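Local coordinates for protein 3-phytase (Klebsiella pneumoniae, PDB 2WNH) that probably catalyses the removal of phosphate groups from phytate, starting at the 3-position of the inositol ring, as a histidine acid phosphatase, at residues P308-S311 / R312-P316; Q341-L345 / D346-R350; L244-E247 / N248-S252. The protein carries 3 engineered substitutions. All blocks are in the same frame, centred on the assembly; numbering follows the deposited sequence. Where two conformers were deposited one is given.

Contact 1: P308-S311 / R312-P316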
# COMPACT_ATOMS: atom_id res chain seq x y z
N PRO B 308 -8.43 28.12 19.43
CA PRO B 308 -8.07 27.54 20.74
C PRO B 308 -6.58 27.47 20.98
O PRO B 308 -5.82 26.97 20.14
CB PRO B 308 -8.66 26.12 20.66
CG PRO B 308 -9.81 26.26 19.72
CD PRO B 308 -9.41 27.28 18.71
N GLY B 309 -6.14 28.01 22.13
CA GLY B 309 -4.74 27.99 22.53
C GLY B 309 -3.87 29.10 21.94
O GLY B 309 -2.68 29.16 22.21
N TYR B 310 -4.48 29.95 21.11
CA TYR B 310 -3.77 31.06 20.47
C TYR B 310 -4.44 32.38 20.82
O TYR B 310 -5.63 32.42 21.12
CB TYR B 310 -3.77 30.88 18.95
CG TYR B 310 -2.93 29.71 18.47
CD1 TYR B 310 -1.54 29.72 18.62
CD2 TYR B 310 -3.52 28.58 17.89
CE1 TYR B 310 -0.75 28.67 18.17
CE2 TYR B 310 -2.75 27.51 17.43
CZ TYR B 310 -1.37 27.56 17.59
OH TYR B 310 -0.57 26.53 17.15
N SER B 311 -3.67 33.46 20.78
CA SER B 311 -4.27 34.78 20.93
C SER B 311 -4.86 35.27 19.60
O SER B 311 -4.66 34.63 18.54
CB SER B 311 -3.26 35.77 21.51
OG SER B 311 -2.15 35.87 20.65
N ARG B 312 -5.61 36.37 19.65
CA ARG B 312 -6.29 36.94 18.48
C ARG B 312 -5.35 37.15 17.32
O ARG B 312 -4.29 37.77 17.47
CB ARG B 312 -6.96 38.29 18.84
CG ARG B 312 -7.63 38.99 17.64
CD ARG B 312 -8.41 40.24 18.08
NE ARG B 312 -7.61 41.10 18.95
CZ ARG B 312 -6.64 41.92 18.55
NH1 ARG B 312 -6.33 42.03 17.26
NH2 ARG B 312 -5.98 42.64 19.45
N GLY B 313 -5.74 36.61 16.16
CA GLY B 313 -5.01 36.83 14.92
C GLY B 313 -3.71 36.08 14.73
O GLY B 313 -3.05 36.28 13.69
N ASN B 314 -3.34 35.24 15.69
CA ASN B 314 -2.07 34.50 15.64
C ASN B 314 -1.99 33.67 14.35
O ASN B 314 -2.99 33.08 13.94
CB ASN B 314 -1.90 33.59 16.86
CG ASN B 314 -0.54 32.94 16.90
OD1 ASN B 314 -0.32 31.90 16.27
ND2 ASN B 314 0.37 33.53 17.64
N ILE B 315 -0.82 33.67 13.72
CA ILE B 315 -0.56 32.91 12.49
C ILE B 315 0.55 31.85 12.75
O ILE B 315 1.74 32.15 12.65
CB ILE B 315 -0.16 33.89 11.32
CG1 ILE B 315 -1.22 34.98 11.10
CG2 ILE B 315 0.14 33.12 10.01
CD1 ILE B 315 -0.61 36.31 10.54
N PRO B 316 0.15 30.61 13.12
CA PRO B 316 1.11 29.54 13.39
C PRO B 316 1.90 29.06 12.18
O PRO B 316 1.48 29.25 11.03
CB PRO B 316 0.22 28.41 13.93
CG PRO B 316 -0.99 29.12 14.48
CD PRO B 316 -1.22 30.19 13.42
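Tyr-310 carries its CG beside the backbone N and anti to the carbonyl carbon (chi1 -68°), while Asn-314 places CG anti to its own N (chi1 -174°), and the two side chains meet across the mouth of a type II beta turn. The turn runs from Ser-311 to Asn-314 and is closed by one backbone hydrogen bond, Asn-314 N to Ser-311 O at 3.2 Å. Gly-313 takes the positive phi of its third position. Across the opening, Asn-314 OD1 sits obliquely to the phenol, 3.4 Å from Tyr-310 CD1, with the amide and ring planes only 15° apart. The amide oxygen is also held by Arg-215, which restrains how the amide is turned. The hydroxyl of Tyr-310 reaches the backbone of Gln-343, which holds the far end of the ring, and Ser-311 OG is bonded to Thr-246. The loop, which joins helix 291-301 to strand 320-328, also offers the carbonyl of Ile-315 to Arg-24 of the RHGxRxP signature of histidine acid phosphatases. Past the turn the chain doubles back far enough to bring Pro-316 under the phenol. There its CG makes a CH-pi contact over one face, 3.8 Å from the centroid of the Tyr-310 ring. It is displaced toward the hydroxyl end, with Pro-316 CG 3.5 Å from Tyr-310 CZ.

Contact 2: Q341-L345 / D346-R350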
# COMPACT_ATOMS: atom_id res chain seq x y z
N GLN B 341 -6.89 28.36 8.88
CA GLN B 341 -6.67 27.07 9.55
C GLN B 341 -5.26 26.94 10.08
O GLN B 341 -4.31 27.44 9.45
CB GLN B 341 -7.00 25.91 8.59
CG GLN B 341 -6.01 25.76 7.44
CD GLN B 341 -6.42 24.69 6.44
OE1 GLN B 341 -6.96 23.66 6.83
NE2 GLN B 341 -6.19 24.94 5.16
N ALA B 342 -5.13 26.22 11.20
CA ALA B 342 -3.83 25.90 11.84
C ALA B 342 -3.91 24.65 12.69
O ALA B 342 -4.99 24.21 13.04
CB ALA B 342 -3.38 27.07 12.74
N GLN B 343 -2.76 24.12 13.07
CA GLN B 343 -2.74 23.11 14.12
C GLN B 343 -2.46 23.78 15.45
O GLN B 343 -1.73 24.78 15.51
CB GLN B 343 -1.67 22.07 13.85
CG GLN B 343 -2.03 21.15 12.69
CD GLN B 343 -1.23 19.85 12.75
OE1 GLN B 343 -1.72 18.80 13.25
NE2 GLN B 343 -0.01 19.90 12.27
N GLY B 344 -2.97 23.18 16.51
CA GLY B 344 -2.66 23.60 17.90
C GLY B 344 -1.21 23.37 18.32
O GLY B 344 -0.46 22.63 17.66
N LEU B 345 -0.80 24.01 19.42
CA LEU B 345 0.58 23.96 19.87
C LEU B 345 1.06 22.54 20.18
O LEU B 345 2.17 22.16 19.79
CB LEU B 345 0.74 24.83 21.13
CG LEU B 345 0.73 26.33 20.87
CD1 LEU B 345 0.38 27.05 22.18
CD2 LEU B 345 2.06 26.80 20.33
N ASP B 346 0.26 21.77 20.90
CA ASP B 346 0.70 20.42 21.24
C ASP B 346 0.67 19.48 20.03
O ASP B 346 1.52 18.61 19.91
CB ASP B 346 -0.04 19.84 22.46
CG ASP B 346 0.53 20.35 23.79
OD1 ASP B 346 1.72 20.77 23.83
OD2 ASP B 346 -0.23 20.34 24.77
N ASP B 347 -0.29 19.69 19.13
CA ASP B 347 -0.38 18.89 17.89
C ASP B 347 0.87 19.08 17.02
O ASP B 347 1.38 18.11 16.45
CB ASP B 347 -1.68 19.20 17.13
CG ASP B 347 -2.90 18.43 17.71
OD1 ASP B 347 -2.74 17.62 18.66
OD2 ASP B 347 -4.01 18.63 17.21
N LEU B 348 1.37 20.32 16.95
CA LEU B 348 2.60 20.60 16.21
C LEU B 348 3.78 19.94 16.91
O LEU B 348 4.58 19.27 16.27
CB LEU B 348 2.84 22.11 16.11
CG LEU B 348 1.90 22.80 15.14
CD1 LEU B 348 1.97 24.33 15.35
CD2 LEU B 348 2.18 22.46 13.67
N ARG B 349 3.87 20.12 18.23
CA ARG B 349 4.96 19.54 19.00
C ARG B 349 5.01 18.02 18.84
O ARG B 349 6.10 17.44 18.73
CB ARG B 349 4.84 19.92 20.48
CG ARG B 349 6.05 19.49 21.33
CD ARG B 349 6.00 20.10 22.72
NE ARG B 349 7.12 19.65 23.55
CZ ARG B 349 8.33 20.21 23.59
NH1 ARG B 349 8.61 21.28 22.85
NH2 ARG B 349 9.26 19.71 24.40
N ARG B 350 3.84 17.39 18.80
CA ARG B 350 3.72 15.92 18.74
C ARG B 350 3.73 15.34 17.32
O ARG B 350 3.66 14.11 17.14
CB ARG B 350 2.46 15.46 19.49
CG ARG B 350 2.46 15.79 21.01
CD ARG B 350 1.09 15.51 21.61
NE ARG B 350 0.70 14.12 21.31
CZ ARG B 350 1.01 13.07 22.06
NH1 ARG B 350 1.71 13.22 23.18
NH2 ARG B 350 0.62 11.86 21.69
O HOH W 1 -5.04 21.05 15.55
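Two backbone hydrogen bonds, Leu-348 N to Gly-344 O at 3.0 Å and Arg-349 N to Leu-345 O at 3.1 Å, wind the first turn of helix 345-349 soon after strand 334-342. Gly-344 is the N-cap. It has no side chain to cap the first-turn N-H groups. Its own N-H goes to a water, which accepts from Gly-344 N at 3.1 Å and lies 3.1 Å from Asp-347 OD2, to which it can donate, although other acceptors compete for its protons. Asp-347, three residues into the helix, thus reaches the N-cap amide through water, where a capping box would bond to it directly. Its chi1 of -81° leaves the carboxylate beside its own backbone N, and the negative charge at this helix end would probably be favoured by the helix dipole. The same side chain lies about 4 Å from that of His-358, a magnesium site in another structure of this protein. Packing takes over beyond the polar turn. Leu-348 lays its branches along the incoming chain, with CG 3.5 Å from Gly-344 O, CD1 3.7 Å from Gln-343 O and CD2 3.9 Å from Gln-343 CB. Leu-345 packs against Trp-218 and Arg-215 of helix 204-219, and Leu-348 also reaches Ser-219 of that helix. Arg-349 is stretched out (chi1 -173°), its guanidinium in a cation-pi contact with Trp-218, bonded to Leu-222 O, and reaching Gly-115 O of a second subunit. The whole is a strand-to-helix junction with a glycine N-cap, by which strand 334-342 of the main sheet of this histidine phosphatase fold passes within two residues into a short helix at a subunit contact.

Contact 3: L244-E247 / N248-S252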
# COMPACT_ATOMS: atom_id res chain seq x y z
N LEU B 244 1.59 39.48 23.62
CA LEU B 244 2.62 40.40 23.16
C LEU B 244 2.80 40.36 21.64
O LEU B 244 3.11 41.36 21.00
CB LEU B 244 3.96 40.11 23.85
CG LEU B 244 4.06 40.61 25.30
CD1 LEU B 244 5.29 40.02 25.99
CD2 LEU B 244 4.13 42.12 25.29
N LEU B 245 2.63 39.17 21.07
CA LEU B 245 2.81 39.01 19.64
C LEU B 245 1.62 39.65 18.91
O LEU B 245 1.82 40.35 17.94
CB LEU B 245 2.97 37.51 19.33
CG LEU B 245 3.46 37.09 17.94
CD1 LEU B 245 4.80 37.69 17.57
CD2 LEU B 245 3.53 35.54 17.96
N THR B 246 0.41 39.42 19.42
CA THR B 246 -0.79 40.07 18.92
C THR B 246 -0.65 41.58 18.99
O THR B 246 -0.97 42.29 18.03
CB THR B 246 -2.06 39.62 19.69
OG1 THR B 246 -2.32 38.23 19.43
CG2 THR B 246 -3.28 40.44 19.29
N GLU B 247 -0.16 42.09 20.12
CA GLU B 247 0.01 43.54 20.27
C GLU B 247 0.97 44.10 19.21
O GLU B 247 0.68 45.13 18.55
CB GLU B 247 0.48 43.86 21.69
CG GLU B 247 0.55 45.37 22.01
CD GLU B 247 -0.74 45.94 22.58
OE1 GLU B 247 -1.81 45.31 22.44
OE2 GLU B 247 -0.69 47.04 23.18
N ASN B 248 2.12 43.43 19.02
CA ASN B 248 3.07 43.89 18.01
C ASN B 248 2.49 43.85 16.60
O ASN B 248 2.70 44.77 15.82
CB ASN B 248 4.38 43.10 18.07
CG ASN B 248 5.51 43.79 17.31
OD1 ASN B 248 6.14 43.20 16.42
ND2 ASN B 248 5.78 45.03 17.65
N TYR B 249 1.77 42.78 16.29
CA TYR B 249 1.06 42.72 15.01
C TYR B 249 0.06 43.87 14.83
O TYR B 249 0.04 44.50 13.77
CB TYR B 249 0.36 41.36 14.82
CG TYR B 249 1.25 40.38 14.11
CD1 TYR B 249 2.36 39.85 14.75
CD2 TYR B 249 1.02 40.02 12.79
CE1 TYR B 249 3.22 38.96 14.10
CE2 TYR B 249 1.87 39.14 12.13
CZ TYR B 249 2.96 38.62 12.78
OH TYR B 249 3.79 37.75 12.13
N ASP B 250 -0.77 44.13 15.84
CA ASP B 250 -1.73 45.23 15.76
C ASP B 250 -1.05 46.52 15.32
O ASP B 250 -1.63 47.31 14.58
CB ASP B 250 -2.41 45.48 17.11
CG ASP B 250 -3.42 44.41 17.48
OD1 ASP B 250 -3.88 43.63 16.59
OD2 ASP B 250 -3.77 44.36 18.69
N LEU B 251 0.21 46.70 15.73
CA LEU B 251 0.92 47.98 15.56
C LEU B 251 1.97 47.94 14.47
O LEU B 251 2.75 48.87 14.33
CB LEU B 251 1.55 48.43 16.89
CG LEU B 251 0.59 48.63 18.06
CD1 LEU B 251 1.35 49.10 19.33
CD2 LEU B 251 -0.55 49.60 17.70
N SER B 252 1.98 46.85 13.68
CA SER B 252 2.88 46.77 12.54
C SER B 252 2.14 46.30 11.28
O SER B 252 1.57 47.10 10.55
CB SER B 252 4.12 45.89 12.84
OG SER B 252 3.76 44.57 13.25
O HOH W 2 -3.49 43.58 21.31
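Leu-245 and Tyr-249 run side by side, one turn apart on helix 243-250, and form the close-packed flank of the contact. Leu-245 CD1 touches Tyr-249 CE1 at 4.0 Å. The edge of the phenol also meets the backbone: Leu-245 O lies near the ring plane, 3.3 Å from Tyr-249 CD1, and the same oxygen accepts from Tyr-249 N at 2.9 Å. A chi1 of -91°, away from the usual staggered value, goes with this close approach of ring and carbonyl. The flank of Glu-247 and Asp-250 is looser and holds water. Here the carboxylates do not touch, with Glu-247 OE1 4.3 Å from Asp-250 OD2, and a single water donates to both, 2.7 Å from each of these oxygens. Salt bridges from Glu-247 to Arg-160 and from Asp-250 to Arg-312 probably offset the like charges, and a sodium ion lies about 4 Å from the Glu-247 side chain. At the C-terminal end the bonding shifts from i+4 to i+3. Leu-251 N makes only a weak bond to Glu-247 O and also bonds to Asn-248 O (3.2 Å). That carbonyl is gripped from both faces of its plane, by Leu-251 N on one and on the other by Ser-252 OG at 2.8 Å, which ties the departing chain to the last turn. The short helix is wedged among longer ones: Leu-244 rests on helix 165-175, Asn-248 on Leu-204 and Ala-208 of helix 204-219, and Tyr-249 on Ala-295 and Arg-298 of helix 291-301.

How the contacts relate
From the N terminus the chain passes contact 3, which runs through helix 243-250 and out of its C-terminal end, then contact 1 in the loop ahead of strand 320-328, then contact 2 where strand 334-342 gives way to a helix. Each is local and they follow in series; none nests in or crosses another, and the only loop closed is the turn of contact 1. That loop bridges the other two, whose nearest atoms stay about 9 Å apart. On one side Thr-246 OG1 lies 2.8 Å from Arg-312 O, joining it to the helical part; on the other Pro-316 CG packs 3.6 Å from Ala-342 CB, joining it to the main sheet.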